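Side-chain contacts in nadb-ler3 (Gallus gallus, PDB 3WXB), which reduces carbonyl compounds with NADPH or NADH as a carbonyl reductase of the short-chain dehydrogenase/reductase family: residues Q185-W190 and S197-K202; R121-D126 and L130-E135. All blocks are in the same frame, centred on the assembly; numbering follows the deposited sequence.

In the fold
Both contacts illustrate how a loop beside the Rossmann-type parallel sheet is tied to the helix it leads into. Contact 1 ties the loop after strand 173-177 to helix 196-216 and is partly buried; contact 2 does the same at the surface for the loop after strand 112-115 and helix 130-160. An arginine carries each, but in contact 1 it rises from the helix to grip a backbone carbonyl, whereas in contact 2 it comes from the loop to meet carboxylates. Their centres lie about 13 Å apart, and Ser197 packs on Met133 where the two helices meet. Contact 1 also includes Tyr198 and Lys202, which bind NADPH, and both reach the second subunit.

Contact 1: residues Q185-W190 and S197-K202. With NDP (NADPH dihydro-nicotinamide-adenine-dinucleotide phosphate), chain C; EDO (1,2-ethanediol), chain D.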
loop_
_atom_site.group_PDB
_atom_site.type_symbol
_atom_site.label_atom_id
_atom_site.label_comp_id
_atom_site.label_asym_id
_atom_site.label_seq_id
_atom_site.Cartn_x
_atom_site.Cartn_y
_atom_site.Cartn_z
ATOM N N GLN A 185 -11.685 -2.995 -0.829
ATOM C CA GLN A 185 -13.113 -3.342 -0.944
ATOM C C GLN A 185 -14.054 -2.223 -0.583
ATOM O O GLN A 185 -15.020 -1.992 -1.311
ATOM C CB GLN A 185 -13.400 -4.587 -0.082
ATOM C CG GLN A 185 -14.884 -5.048 -0.069
ATOM C CD GLN A 185 -15.004 -6.397 0.666
ATOM O OE1 GLN A 185 -15.968 -6.621 1.379
ATOM N NE2 GLN A 185 -14.031 -7.250 0.516
ATOM N N ASP A 186 -13.846 -1.551 0.544
ATOM C CA ASP A 186 -14.848 -0.557 1.041
ATOM C C ASP A 186 -14.638 0.852 0.492
ATOM O O ASP A 186 -15.595 1.551 0.208
ATOM C CB ASP A 186 -14.854 -0.453 2.590
ATOM C CG ASP A 186 -15.426 -1.740 3.257
ATOM O OD1 ASP A 186 -15.944 -2.615 2.543
ATOM O OD2 ASP A 186 -15.315 -1.846 4.474
ATOM N N LEU A 187 -13.373 1.253 0.378
ATOM C CA LEU A 187 -13.038 2.560 -0.201
ATOM C C LEU A 187 -13.813 3.653 0.499
ATOM O O LEU A 187 -14.502 4.435 -0.134
ATOM C CB LEU A 187 -13.403 2.566 -1.686
ATOM C CG LEU A 187 -12.463 3.028 -2.800
ATOM C CD1 LEU A 187 -13.117 3.917 -3.853
ATOM C CD2 LEU A 187 -11.128 3.478 -2.371
ATOM N N TYR A 188 -13.663 3.723 1.821
ATOM C CA TYR A 188 -14.518 4.536 2.676
ATOM C C TYR A 188 -14.327 6.027 2.335
ATOM O O TYR A 188 -13.177 6.461 2.079
ATOM C CB TYR A 188 -14.089 4.289 4.140
ATOM C CG TYR A 188 -14.872 4.975 5.232
ATOM C CD1 TYR A 188 -16.278 4.915 5.267
ATOM C CD2 TYR A 188 -14.196 5.615 6.303
ATOM C CE1 TYR A 188 -17.006 5.516 6.306
ATOM C CE2 TYR A 188 -14.905 6.205 7.371
ATOM C CZ TYR A 188 -16.319 6.159 7.361
ATOM O OH TYR A 188 -17.042 6.758 8.392
ATOM N N LEU A 189 -15.421 6.778 2.348
ATOM C CA LEU A 189 -15.401 8.268 2.195
ATOM C C LEU A 189 -14.980 8.765 0.820
ATOM O O LEU A 189 -14.523 9.914 0.662
ATOM C CB LEU A 189 -14.577 8.940 3.308
ATOM C CG LEU A 189 -15.254 8.848 4.721
ATOM C CD1 LEU A 189 -14.317 9.350 5.893
ATOM C CD2 LEU A 189 -16.611 9.607 4.745
ATOM N N TRP A 190 -15.154 7.903 -0.186
ATOM C CA TRP A 190 -14.763 8.219 -1.587
ATOM C C TRP A 190 -15.379 9.537 -2.111
ATOM O O TRP A 190 -14.719 10.308 -2.764
ATOM C CB TRP A 190 -15.141 7.058 -2.541
ATOM C CG TRP A 190 -14.779 7.392 -3.995
ATOM C CD1 TRP A 190 -15.637 7.801 -4.977
ATOM C CD2 TRP A 190 -13.443 7.490 -4.561
ATOM N NE1 TRP A 190 -14.930 8.046 -6.145
ATOM C CE2 TRP A 190 -13.591 7.855 -5.918
ATOM C CE3 TRP A 190 -12.158 7.196 -4.079
ATOM C CZ2 TRP A 190 -12.500 7.993 -6.778
ATOM C CZ3 TRP A 190 -11.067 7.330 -4.934
ATOM C CH2 TRP A 190 -11.245 7.733 -6.266
ATOM N N SER A 197 -3.048 9.185 -2.788
ATOM C CA SER A 197 -1.794 9.015 -2.043
ATOM C C SER A 197 -2.041 8.450 -0.619
ATOM O O SER A 197 -1.295 7.575 -0.177
ATOM C CB SER A 197 -0.978 10.324 -1.934
ATOM O OG SER A 197 -1.705 11.360 -1.308
ATOM N N TYR A 198 -3.062 8.976 0.048
ATOM C CA TYR A 198 -3.444 8.463 1.395
ATOM C C TYR A 198 -3.970 7.000 1.341
ATOM O O TYR A 198 -3.474 6.161 2.079
ATOM C CB TYR A 198 -4.494 9.332 1.975
ATOM C CG TYR A 198 -4.932 8.952 3.394
ATOM C CD1 TYR A 198 -4.145 9.296 4.494
ATOM C CD2 TYR A 198 -6.147 8.304 3.622
ATOM C CE1 TYR A 198 -4.552 9.010 5.849
ATOM C CE2 TYR A 198 -6.574 8.024 4.979
ATOM C CZ TYR A 198 -5.767 8.380 6.044
ATOM O OH TYR A 198 -6.129 8.128 7.329
ATOM N N ARG A 199 -4.897 6.708 0.417
ATOM C CA ARG A 199 -5.541 5.387 0.287
ATOM C C ARG A 199 -4.509 4.323 -0.057
ATOM O O ARG A 199 -4.476 3.210 0.506
ATOM C CB ARG A 199 -6.710 5.418 -0.760
ATOM C CG ARG A 199 -7.795 6.426 -0.445
ATOM C CD ARG A 199 -8.927 6.297 -1.441
ATOM N NE ARG A 199 -9.958 7.242 -1.064
ATOM C CZ ARG A 199 -10.945 6.976 -0.202
ATOM N NH1 ARG A 199 -11.079 5.732 0.355
ATOM N NH2 ARG A 199 -11.811 7.928 0.095
ATOM N N CYS A 200 -3.650 4.636 -1.023
ATOM C CA CYS A 200 -2.600 3.663 -1.419
ATOM C C CYS A 200 -1.661 3.420 -0.236
ATOM O O CYS A 200 -1.258 2.211 0.020
ATOM C CB CYS A 200 -1.778 4.185 -2.647
ATOM S SG CYS A 200 -2.755 4.165 -4.142
ATOM N N SER A 201 -1.280 4.474 0.498
ATOM C CA SER A 201 -0.397 4.280 1.662
ATOM C C SER A 201 -1.068 3.437 2.782
ATOM O O SER A 201 -0.390 2.705 3.456
ATOM C CB SER A 201 0.070 5.596 2.291
ATOM O OG SER A 201 -0.929 6.289 3.029
ATOM N N LYS A 202 -2.374 3.600 2.972
ATOM C CA LYS A 202 -3.063 2.801 4.044
ATOM C C LYS A 202 -3.276 1.349 3.665
ATOM O O LYS A 202 -3.160 0.475 4.518
ATOM C CB LYS A 202 -4.340 3.487 4.490
ATOM C CG LYS A 202 -4.086 4.879 5.139
ATOM C CD LYS A 202 -3.253 4.725 6.454
ATOM C CE LYS A 202 -3.364 6.035 7.381
ATOM N NZ LYS A 202 -2.526 5.905 8.680
HETATM P PA NDP C . -3.799 14.747 12.834
HETATM O O1A NDP C . -3.552 15.371 11.500
HETATM O O2A NDP C . -4.710 15.400 13.685
HETATM O O5B NDP C . -2.530 14.558 13.601
HETATM C C5B NDP C . -1.349 14.110 12.877
HETATM C C4B NDP C . -0.305 13.784 13.888
HETATM O O4B NDP C . 0.862 13.031 13.242
HETATM C C3B NDP C . 0.348 15.041 14.511
HETATM O O3B NDP C . 0.867 14.598 15.833
HETATM C C2B NDP C . 1.543 15.273 13.570
HETATM O O2B NDP C . 2.598 16.074 14.145
HETATM C C1B NDP C . 2.052 13.819 13.367
HETATM N N9A NDP C . 2.920 13.739 12.074
HETATM C C8A NDP C . 2.587 13.943 10.775
HETATM N N7A NDP C . 3.696 13.789 10.026
HETATM C C5A NDP C . 4.727 13.632 10.839
HETATM C C6A NDP C . 6.039 13.447 10.609
HETATM N N6A NDP C . 6.488 13.470 9.341
HETATM N N1A NDP C . 6.880 13.230 11.634
HETATM C C2A NDP C . 6.405 13.152 12.918
HETATM N N3A NDP C . 5.051 13.369 13.141
HETATM C C4A NDP C . 4.246 13.557 12.101
HETATM O O3 NDP C . -4.265 13.225 12.430
HETATM P PN NDP C . -5.214 12.293 13.347
HETATM O O1N NDP C . -6.581 12.455 12.869
HETATM O O2N NDP C . -4.874 12.430 14.776
HETATM O O5D NDP C . -4.672 10.872 12.756
HETATM C C5D NDP C . -3.761 9.989 13.440
HETATM C C4D NDP C . -3.751 8.648 12.690
HETATM O O4D NDP C . -5.082 8.167 12.582
HETATM C C3D NDP C . -3.280 8.901 11.229
HETATM O O3D NDP C . -2.433 7.801 10.918
HETATM C C2D NDP C . -4.505 8.875 10.410
HETATM O O2D NDP C . -4.246 8.450 9.074
HETATM C C1D NDP C . -5.361 7.883 11.162
HETATM N N1N NDP C . -6.801 8.060 10.844
HETATM C C2N NDP C . -7.513 9.227 11.159
HETATM C C3N NDP C . -8.871 9.334 10.838
HETATM C C7N NDP C . -9.642 10.459 11.184
HETATM O O7N NDP C . -10.826 10.505 10.842
HETATM N N7N NDP C . -9.065 11.397 11.998
HETATM C C4N NDP C . -9.516 8.288 10.146
HETATM C C5N NDP C . -8.836 7.112 9.802
HETATM C C6N NDP C . -7.473 6.988 10.115
HETATM P P2B NDP C . 2.625 17.709 13.901
HETATM O O1X NDP C . 4.074 17.870 14.094
HETATM O O2X NDP C . 1.680 18.180 14.924
HETATM O O3X NDP C . 2.186 17.882 12.490
HETATM C C1 EDO D . -9.606 10.176 6.987
HETATM O O1 EDO D . -10.077 10.980 5.862
HETATM C C2 EDO D . -10.248 8.785 6.882
HETATM O O2 EDO D . -9.058 7.948 6.916
#
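Arg199 crosses to the 185-190 loop and presents the end of its guanidinium to the carbonyl of Tyr188, in the stretch of the short-chain dehydrogenase fold that carries the family's Tyr-x-x-x-Lys motif, here Tyr198 and Lys202. Its chain runs extended from CG to NE, with CG anti to the carbonyl carbon (chi1 -58°), and this reach brings NH1 and NH2 each to 2.8 Å from Tyr188 O. Both donors approach that oxygen from one face of its carbonyl plane, while the oxygen lies nearly in the guanidinium plane. The bonds are bent, as both converge on one atom. Tyr188 is the second residue of a type II beta turn from Leu187 to Trp190, so the grip holds the turn against the helix. Trp190 CE3 lies over one guanidinium face, 3.7 Å from Arg199 NE, with the two planes 58° apart. Leu187 CD2 meets Arg199 CD at 3.7 Å, the side chains crossing at about a right angle. Arg199 also bonds the loop just before its own helix, NE to Gln194 O and NH2 to Gly193 O. One turn of helix contacts the cofactor's nicotinamide ribose: Lys202 CG lies over the Tyr198 ring, Lys202 NZ donates to NADPH O3D at 2.9 Å, and Tyr198 OH hydrogen-bonds NADPH O2D at 2.6 Å, in the plane of the ring. Tyr198 OH also hydrogen-bonds O2 of an ethanediol, probably from the crystallisation liquor, at 3.0 Å.

Contact 2: residues R121-D126 and L130-E135; sequences RANTID and LKDMSE
Arg121 reaches from its loop to the first turns of helix 130-160, where Lys131, Asp132 and Glu135 join it in a salt-bridge network. One nitrogen, NH2, donates to both Asp132 OD1 and Glu135 OE1. Lys131, first along the helix, is extended until its last torsion, where it bends (chi4 -88°) and turns NZ toward Glu135 OE1, one turn further along, in a salt bridge of 3.2 Å. That places NZ only 4.0 Å from Arg121 NH2, two like charges drawn together by a shared carboxylate. Asp132 follows, its CB directed at the loop. Its OD1 receives Arg121 NH2 at 2.9 Å through the anti lone pair but is tilted out of the guanidinium plane, and the carboxylate stands almost perpendicular to the guanidinium, 85° between planes; Arg121 NE adds a weak bond to the same oxygen. The other oxygen, OD2, bonds to Thr129 just before the helix segment. Glu135, one turn on, takes the straighter bond: its OE1 lies in the guanidinium plane, with an N-H...O angle of 169°, although the modelled 2.5 Å between Arg121 NH2 and Glu135 OE1 is shorter than normal for such a bond and so doubtful in exact length. Lys131 NZ approaches OE1 on the syn side, Arg121 NH2 on the anti side. With an alanine here in place of this arginine, the loop would probably lose its ionic tie to the helix, leaving Asp132 OD1 and Glu135 OE1 without their shared cation, with Lys131 still paired to Glu135. The two carboxylates probably offset the mutual repulsion of Arg121 and Lys131, and this surface join is electrostatic in character.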
loop_
_atom_site.group_PDB
_atom_site.type_symbol
_atom_site.label_atom_id
_atom_site.label_comp_id
_atom_site.label_asym_id
_atom_site.label_seq_id
_atom_site.Cartn_x
_atom_site.Cartn_y
_atom_site.Cartn_z
ATOM N N ARG A 121 -3.419 14.215 2.044
ATOM C CA ARG A 121 -3.393 15.433 1.244
ATOM C C ARG A 121 -4.674 15.448 0.420
ATOM O O ARG A 121 -5.314 14.409 0.276
ATOM C CB ARG A 121 -2.113 15.490 0.401
ATOM C CG ARG A 121 -1.053 16.446 0.994
ATOM C CD ARG A 121 0.109 15.895 1.771
ATOM N NE ARG A 121 1.264 15.802 0.886
ATOM C CZ ARG A 121 2.559 15.966 1.173
ATOM N NH1 ARG A 121 3.038 16.270 2.375
ATOM N NH2 ARG A 121 3.407 15.822 0.176
ATOM N N ALA A 122 -5.026 16.615 -0.124
ATOM C CA ALA A 122 -6.368 16.880 -0.667
ATOM C C ALA A 122 -6.399 16.846 -2.165
ATOM O O ALA A 122 -7.331 17.314 -2.792
ATOM C CB ALA A 122 -6.886 18.234 -0.169
ATOM N N ASN A 123 -5.372 16.318 -2.774
ATOM C CA ASN A 123 -5.426 16.264 -4.230
ATOM C C ASN A 123 -6.301 15.121 -4.822
ATOM O O ASN A 123 -6.436 14.036 -4.229
ATOM C CB ASN A 123 -4.024 16.354 -4.825
ATOM C CG ASN A 123 -3.050 15.554 -4.097
ATOM O OD1 ASN A 123 -2.941 14.351 -4.348
ATOM N ND2 ASN A 123 -2.285 16.186 -3.205
ATOM N N THR A 124 -6.939 15.395 -5.954
ATOM C CA THR A 124 -7.780 14.412 -6.668
ATOM C C THR A 124 -6.915 13.572 -7.639
ATOM O O THR A 124 -5.701 13.798 -7.733
ATOM C CB THR A 124 -8.896 15.143 -7.441
ATOM O OG1 THR A 124 -8.296 16.177 -8.217
ATOM C CG2 THR A 124 -9.864 15.814 -6.478
ATOM N N ILE A 125 -7.510 12.599 -8.345
ATOM C CA ILE A 125 -6.693 11.670 -9.194
ATOM C C ILE A 125 -5.900 12.442 -10.306
ATOM O O ILE A 125 -4.804 12.052 -10.716
ATOM C CB ILE A 125 -7.591 10.539 -9.787
ATOM C CG1 ILE A 125 -6.814 9.508 -10.591
ATOM C CG2 ILE A 125 -8.680 11.113 -10.692
ATOM C CD1 ILE A 125 -7.619 8.259 -10.870
ATOM N N ASP A 126 -6.483 13.529 -10.775
ATOM C CA ASP A 126 -5.892 14.265 -11.896
ATOM C C ASP A 126 -4.721 15.063 -11.436
ATOM O O ASP A 126 -3.796 15.299 -12.210
ATOM C CB ASP A 126 -6.905 15.219 -12.538
ATOM C CG ASP A 126 -7.853 14.506 -13.442
ATOM O OD1 ASP A 126 -7.726 13.288 -13.674
ATOM O OD2 ASP A 126 -8.754 15.176 -13.943
ATOM N N LEU A 130 3.997 12.768 -8.216
ATOM C CA LEU A 130 5.087 11.943 -7.732
ATOM C C LEU A 130 5.489 12.343 -6.318
ATOM O O LEU A 130 5.499 11.540 -5.457
ATOM C CB LEU A 130 6.289 11.981 -8.667
ATOM C CG LEU A 130 7.602 11.236 -8.439
ATOM C CD1 LEU A 130 8.097 11.337 -7.109
ATOM C CD2 LEU A 130 7.639 9.900 -8.871
ATOM N N LYS A 131 5.763 13.617 -6.107
ATOM C CA LYS A 131 6.105 14.157 -4.788
ATOM C C LYS A 131 5.053 13.827 -3.696
ATOM O O LYS A 131 5.417 13.403 -2.588
ATOM C CB LYS A 131 6.241 15.695 -4.857
ATOM C CG LYS A 131 6.535 16.348 -3.488
ATOM C CD LYS A 131 6.613 17.902 -3.568
ATOM C CE LYS A 131 6.976 18.510 -2.191
ATOM N NZ LYS A 131 5.688 18.725 -1.449
ATOM N N ASP A 132 3.785 14.086 -3.980
ATOM C CA ASP A 132 2.728 13.832 -2.986
ATOM C C ASP A 132 2.565 12.331 -2.734
ATOM O O ASP A 132 2.539 11.913 -1.575
ATOM C CB ASP A 132 1.412 14.504 -3.352
ATOM C CG ASP A 132 1.520 16.037 -3.299
ATOM O OD1 ASP A 132 1.949 16.550 -2.234
ATOM O OD2 ASP A 132 1.273 16.710 -4.344
ATOM N N MET A 133 2.578 11.522 -3.791
ATOM C CA MET A 133 2.500 10.039 -3.609
ATOM C C MET A 133 3.654 9.498 -2.775
ATOM O O MET A 133 3.479 8.682 -1.853
ATOM C CB MET A 133 2.445 9.295 -4.928
ATOM C CG MET A 133 1.194 9.555 -5.681
ATOM S SD MET A 133 -0.250 8.572 -5.162
ATOM C CE MET A 133 0.315 6.958 -5.685
ATOM N N SER A 134 4.862 9.921 -3.119
ATOM C CA SER A 134 6.030 9.507 -2.408
ATOM C C SER A 134 6.133 10.009 -0.951
ATOM O O SER A 134 6.519 9.254 -0.004
ATOM C CB SER A 134 7.264 9.868 -3.271
ATOM O OG SER A 134 8.413 9.254 -2.721
ATOM N N GLU A 135 5.764 11.249 -0.699
ATOM C CA GLU A 135 5.861 11.747 0.662
ATOM C C GLU A 135 4.855 11.096 1.646
ATOM O O GLU A 135 5.177 10.866 2.821
ATOM C CB GLU A 135 5.716 13.266 0.705
ATOM C CG GLU A 135 7.036 13.930 0.135
ATOM C CD GLU A 135 6.977 15.436 0.075
ATOM O OE1 GLU A 135 5.909 16.013 0.302
ATOM O OE2 GLU A 135 8.044 16.032 -0.204
#